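Side-chain contacts in Fe-regulated protein B (Neisseria meningitidis, PDB 4AIP), which transports iron across the outer membrane as a TonB-dependent transporter, of a family generally linked to siderophore uptake: residues 256-259 / 260-264; 450-454 / 455-459. All coordinates share one frame; numbering follows the deposited sequence.

Interaction 1 of 2, residues 256-259 / 260-264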
ATOM      1  N   GLY B 256      18.972 -14.847  12.766  1.00 20.37           N
ATOM      2  CA  GLY B 256      20.298 -15.062  13.262  1.00 24.40           C
ATOM      3  C   GLY B 256      20.416 -16.393  13.945  1.00 27.33           C
ATOM      4  O   GLY B 256      19.425 -16.943  14.449  1.00 28.98           O
ATOM      5  N   THR B 257      21.627 -16.920  13.957  1.00 28.10           N
ATOM      6  CA  THR B 257      21.940 -18.085  14.750  1.00 29.15           C
ATOM      7  C   THR B 257      23.218 -17.876  15.567  1.00 29.60           C
ATOM      8  O   THR B 257      24.211 -17.347  15.085  1.00 29.95           O
ATOM      9  CB  THR B 257      21.985 -19.437  13.938  1.00 29.29           C
ATOM     10  OG1 THR B 257      22.406 -20.470  14.812  1.00 28.86           O
ATOM     11  CG2 THR B 257      22.929 -19.403  12.725  1.00 27.87           C
ATOM     12  N   THR B 258      23.139 -18.269  16.827  1.00 29.89           N
ATOM     13  CA  THR B 258      24.254 -18.204  17.764  1.00 29.73           C
ATOM     14  C   THR B 258      24.571 -19.624  18.179  1.00 32.08           C
ATOM     15  O   THR B 258      23.720 -20.301  18.714  1.00 33.23           O
ATOM     16  CB  THR B 258      23.893 -17.363  18.985  1.00 26.71           C
ATOM     17  OG1 THR B 258      23.676 -16.035  18.539  1.00 24.63           O
ATOM     18  CG2 THR B 258      25.020 -17.344  20.021  1.00 24.42           C
ATOM     19  N   PHE B 259      25.786 -20.072  17.905  1.00 33.69           N
ATOM     20  CA  PHE B 259      26.162 -21.454  18.175  1.00 35.63           C
ATOM     21  C   PHE B 259      27.625 -21.585  18.637  1.00 36.73           C
ATOM     22  O   PHE B 259      28.400 -20.626  18.535  1.00 37.42           O
ATOM     23  CB  PHE B 259      25.934 -22.294  16.922  1.00 34.66           C
ATOM     24  CG  PHE B 259      26.707 -21.812  15.737  1.00 34.84           C
ATOM     25  CD1 PHE B 259      26.248 -20.709  14.972  1.00 32.01           C
ATOM     26  CD2 PHE B 259      27.919 -22.446  15.370  1.00 34.80           C
ATOM     27  CE1 PHE B 259      27.007 -20.260  13.835  1.00 32.15           C
ATOM     28  CE2 PHE B 259      28.668 -22.005  14.249  1.00 35.02           C
ATOM     29  CZ  PHE B 259      28.218 -20.924  13.473  1.00 33.05           C
ATOM     30  N   GLY B 260      27.974 -22.773  19.142  1.00 37.56           N
ATOM     31  CA  GLY B 260      29.351 -23.122  19.448  1.00 37.94           C
ATOM     32  C   GLY B 260      29.844 -22.429  20.690  1.00 38.52           C
ATOM     33  O   GLY B 260      30.857 -21.719  20.635  1.00 39.31           O
ATOM     34  N   ASP B 261      29.105 -22.617  21.796  1.00 38.83           N
ATOM     35  CA  ASP B 261      29.478 -22.107  23.132  1.00 39.35           C
ATOM     36  C   ASP B 261      29.223 -20.604  23.230  1.00 38.97           C
ATOM     37  O   ASP B 261      29.800 -19.901  24.090  1.00 39.34           O
ATOM     38  CB  ASP B 261      30.956 -22.441  23.453  1.00 40.16           C
ATOM     39  CG  ASP B 261      31.170 -23.931  23.641  1.00 42.09           C
ATOM     40  OD1 ASP B 261      30.506 -24.475  24.559  1.00 43.16           O
ATOM     41  OD2 ASP B 261      31.969 -24.557  22.882  1.00 44.44           O
ATOM     42  N   ASP B 262      28.368 -20.123  22.323  1.00 36.80           N
ATOM     43  CA  ASP B 262      28.116 -18.690  22.134  1.00 35.60           C
ATOM     44  C   ASP B 262      29.289 -17.885  21.650  1.00 36.73           C
ATOM     45  O   ASP B 262      29.338 -16.661  21.893  1.00 37.43           O
ATOM     46  CB  ASP B 262      27.561 -18.041  23.408  1.00 31.31           C
ATOM     47  CG  ASP B 262      26.201 -18.580  23.757  1.00 28.70           C
ATOM     48  OD1 ASP B 262      25.665 -19.440  22.991  1.00 25.99           O
ATOM     49  OD2 ASP B 262      25.650 -18.151  24.799  1.00 27.25           O
ATOM     50  N   ASP B 263      30.214 -18.557  20.972  1.00 37.52           N
ATOM     51  CA  ASP B 263      31.372 -17.890  20.448  1.00 38.21           C
ATOM     52  C   ASP B 263      31.255 -17.667  18.938  1.00 36.89           C
ATOM     53  O   ASP B 263      32.100 -17.055  18.306  1.00 37.51           O
ATOM     54  CB  ASP B 263      32.655 -18.584  20.959  1.00 39.76           C
ATOM     55  CG  ASP B 263      33.010 -18.175  22.426  1.00 44.09           C
ATOM     56  OD1 ASP B 263      32.661 -17.044  22.899  1.00 48.70           O
ATOM     57  OD2 ASP B 263      33.640 -18.995  23.128  1.00 47.66           O
ATOM     58  N   HIS B 264      30.152 -18.108  18.365  1.00 35.25           N
ATOM     59  CA  HIS B 264      29.887 -17.901  16.953  1.00 32.70           C
ATOM     60  C   HIS B 264      28.478 -17.349  16.674  1.00 29.57           C
ATOM     61  O   HIS B 264      27.494 -17.774  17.303  1.00 30.17           O
ATOM     62  CB  HIS B 264      30.040 -19.233  16.227  1.00 34.18           C
ATOM     63  CG  HIS B 264      31.446 -19.734  16.194  1.00 37.85           C
ATOM     64  ND1 HIS B 264      32.073 -20.299  17.295  1.00 40.58           N
ATOM     65  CD2 HIS B 264      32.361 -19.746  15.187  1.00 39.23           C
ATOM     66  CE1 HIS B 264      33.311 -20.631  16.965  1.00 40.79           C
ATOM     67  NE2 HIS B 264      33.510 -20.314  15.693  1.00 41.17           N
TER
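Phe259 and His264 face each other as the last pair of a β-hairpin, where strand 246-259 of the transmembrane barrel turns back into strand 264-276. CB of His264 sits over the centre of one face of the Phe259 ring, 3.7 Å from its centroid and close to the ring normal, a CH-π contact. The phenyl ring reaches this place with CG between the backbone N and the carbonyl carbon (chi1 59°). The imidazole is slid so far off, at 5.5 Å between centroids and 26° between planes, that the two rings barely overlap. In the backbone of the same pair, Phe259 N gives a hydrogen bond of 2.9 Å to His264 O, while the return bond from His264 N to Phe259 O is weak at 3.1 Å. The loop between them contains a type I' turn from Gly260 to Asp263, with Asp263 N bonded to Gly260 O; Gly260, Asp261 and Asp262 all have positive phi. One residue further back, a single rotamer of Thr258 puts OG1 beside the backbone N, where it hydrogen-bonds Arg265 NH1 of the returning strand, and CG2 anti to that N, where CG2 lies 3.7 Å from Asp262 OD1.

Interaction 2 of 2, residues 450-454 / 455-459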
ATOM      1  N   HIS B 450      49.089  -1.426  21.956  1.00 26.03           N
ATOM      2  CA  HIS B 450      49.981  -1.880  22.958  1.00 25.06           C
ATOM      3  C   HIS B 450      49.765  -1.073  24.210  1.00 25.77           C
ATOM      4  O   HIS B 450      49.799   0.160  24.158  1.00 25.05           O
ATOM      5  CB  HIS B 450      51.415  -1.728  22.475  1.00 24.37           C
ATOM      6  CG  HIS B 450      52.417  -2.303  23.423  1.00 23.51           C
ATOM      7  ND1 HIS B 450      52.274  -3.573  23.960  1.00 23.44           N
ATOM      8  CD2 HIS B 450      53.570  -1.796  23.941  1.00 21.68           C
ATOM      9  CE1 HIS B 450      53.304  -3.817  24.775  1.00 22.58           C
ATOM     10  NE2 HIS B 450      54.096  -2.752  24.790  1.00 21.75           N
ATOM     11  N   ASP B 451      49.571  -1.800  25.309  1.00 28.02           N
ATOM     12  CA  ASP B 451      49.451  -1.321  26.674  1.00 30.06           C
ATOM     13  C   ASP B 451      50.708  -1.442  27.526  1.00 31.89           C
ATOM     14  O   ASP B 451      51.101  -2.568  27.913  1.00 32.41           O
ATOM     15  CB  ASP B 451      48.498  -2.228  27.383  1.00 27.30           C
ATOM     16  CG  ASP B 451      47.098  -1.770  27.296  1.00 26.15           C
ATOM     17  OD1 ASP B 451      46.715  -0.895  26.470  1.00 23.94           O
ATOM     18  OD2 ASP B 451      46.343  -2.306  28.099  1.00 26.09           O
ATOM     19  N   ILE B 452      51.285  -0.302  27.911  1.00 32.36           N
ATOM     20  CA  ILE B 452      52.475  -0.339  28.760  1.00 30.53           C
ATOM     21  C   ILE B 452      52.429   0.698  29.870  1.00 32.95           C
ATOM     22  O   ILE B 452      52.387   1.914  29.605  1.00 32.08           O
ATOM     23  CB  ILE B 452      53.777  -0.233  27.898  1.00 28.40           C
ATOM     24  CG1 ILE B 452      54.992   0.055  28.776  1.00 25.12           C
ATOM     25  CG2 ILE B 452      53.643   0.782  26.789  1.00 24.30           C
ATOM     26  CD1 ILE B 452      56.254   0.397  27.956  1.00 23.34           C
ATOM     27  N   GLY B 453      52.456   0.243  31.115  1.00 31.90           N
ATOM     28  CA  GLY B 453      52.339   1.186  32.238  1.00 31.17           C
ATOM     29  C   GLY B 453      50.915   1.702  32.190  1.00 30.35           C
ATOM     30  O   GLY B 453      49.975   0.919  32.091  1.00 30.41           O
ATOM     31  N   ASP B 454      50.715   3.009  32.243  1.00 28.80           N
ATOM     32  CA  ASP B 454      49.329   3.446  32.151  1.00 27.30           C
ATOM     33  C   ASP B 454      49.079   4.273  30.866  1.00 26.18           C
ATOM     34  O   ASP B 454      48.220   5.162  30.784  1.00 27.09           O
ATOM     35  CB  ASP B 454      48.776   3.959  33.505  1.00 25.85           C
ATOM     36  CG  ASP B 454      49.726   4.837  34.224  1.00 24.62           C
ATOM     37  OD1 ASP B 454      50.625   5.410  33.568  1.00 25.59           O
ATOM     38  OD2 ASP B 454      49.575   4.996  35.454  1.00 24.08           O
ATOM     39  N   PHE B 455      49.877   3.867  29.867  1.00 23.06           N
ATOM     40  CA  PHE B 455      49.822   4.273  28.475  1.00 21.51           C
ATOM     41  C   PHE B 455      49.185   3.214  27.607  1.00 22.73           C
ATOM     42  O   PHE B 455      49.377   2.047  27.856  1.00 23.29           O
ATOM     43  CB  PHE B 455      51.227   4.465  27.949  1.00 20.65           C
ATOM     44  CG  PHE B 455      51.854   5.715  28.397  1.00 20.74           C
ATOM     45  CD1 PHE B 455      51.627   6.887  27.707  1.00 20.89           C
ATOM     46  CD2 PHE B 455      52.668   5.736  29.527  1.00 21.46           C
ATOM     47  CE1 PHE B 455      52.191   8.071  28.125  1.00 21.49           C
ATOM     48  CE2 PHE B 455      53.259   6.935  29.970  1.00 20.90           C
ATOM     49  CZ  PHE B 455      53.022   8.089  29.271  1.00 21.50           C
ATOM     50  N   THR B 456      48.430   3.630  26.594  1.00 21.80           N
ATOM     51  CA  THR B 456      47.927   2.760  25.571  1.00 19.84           C
ATOM     52  C   THR B 456      48.363   3.366  24.237  1.00 20.23           C
ATOM     53  O   THR B 456      47.997   4.494  23.904  1.00 20.11           O
ATOM     54  CB  THR B 456      46.414   2.583  25.676  1.00 20.72           C
ATOM     55  OG1 THR B 456      46.120   1.738  26.803  1.00 20.34           O
ATOM     56  CG2 THR B 456      45.857   1.913  24.397  1.00 20.11           C
ATOM     57  N   LEU B 457      49.178   2.613  23.493  1.00 19.91           N
ATOM     58  CA  LEU B 457      49.776   3.100  22.246  1.00 18.71           C
ATOM     59  C   LEU B 457      49.207   2.338  21.081  1.00 17.25           C
ATOM     60  O   LEU B 457      48.955   1.150  21.208  1.00 17.33           O
ATOM     61  CB  LEU B 457      51.302   2.946  22.297  1.00 18.92           C
ATOM     62  CG  LEU B 457      51.887   3.636  23.552  1.00 20.78           C
ATOM     63  CD1 LEU B 457      53.267   3.093  23.951  1.00 21.82           C
ATOM     64  CD2 LEU B 457      51.976   5.143  23.418  1.00 21.54           C
ATOM     65  N   THR B 458      48.997   3.027  19.966  1.00 15.40           N
ATOM     66  CA  THR B 458      48.239   2.485  18.848  1.00 14.59           C
ATOM     67  C   THR B 458      49.071   2.859  17.634  1.00 13.03           C
ATOM     68  O   THR B 458      49.460   4.060  17.498  1.00 12.60           O
ATOM     69  CB  THR B 458      46.791   3.062  18.782  1.00 16.77           C
ATOM     70  OG1 THR B 458      46.043   2.577  19.896  1.00 18.46           O
ATOM     71  CG2 THR B 458      46.056   2.630  17.505  1.00 19.64           C
ATOM     72  N   GLY B 459      49.428   1.855  16.797  1.00 11.10           N
ATOM     73  CA  GLY B 459      50.166   2.146  15.584  1.00  8.44           C
ATOM     74  C   GLY B 459      49.453   1.426  14.485  1.00  9.34           C
ATOM     75  O   GLY B 459      49.087   0.245  14.655  1.00 10.45           O
TER
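This is a tight hairpin contact between neighbouring barrel strands, 438-452 and 455-469, in which Asp451 and Ile452 meet Thr456, Phe455 and Leu457 across a turn of two residues, Gly453 and Asp454. The backbone pairing is regular: His450 and Leu457 exchange two nearly straight hydrogen bonds, and Ile452 and Phe455 exchange another two next to the turn. Between these pairs lies the non-hydrogen-bonded pair of Asp451 and Thr456, whose side chains run side by side. There Thr456 OG1 donates to Asp451 OD1 at 2.7 Å, from above the carboxylate plane, 47° out of it. Thr456 also touches Arg62, consistent with this face turning toward the barrel interior. The other face carries His450, Ile452, Phe455 and Leu457. With CG1 of Ile452 anti to the backbone N (chi1 167°), CG2 falls between that N and the carbonyl carbon, and from there meets Leu457 CD1 at 3.7 Å. Phe455 CB lies 3.3 Å from Ile452 O, an oxygen also at the ring's edge. Beyond the hairpin the Phe455 ring stacks with Trp489 of the next strand. A polar Asp-Thr face, a mostly apolar and probably outward one, and a two-residue turn fit the short periplasmic hairpins of outer-membrane β-barrels.

How the interactions relate
Both contacts close hairpins of the same β-barrel, and both sit at short turns that, as in other TonB-dependent transporters, probably lie at the periplasmic rim. Their centres lie 32 Å apart and their nearest atoms about 21 Å, so they do not touch; each centre is also about 32 Å from that of the chain. Interaction 1 spans the longer loop, interaction 2 the shorter. Neither forms an annotated site. The bound detergent, 3,6,9,12,15-pentaoxatricosan-1-ol, lies near interaction 1, about 8 Å from the side chain of Thr257, without belonging to the contact. A backbone link does run that way: Gly256 is hydrogen-bonded to Asp213, a residue of the detergent pocket.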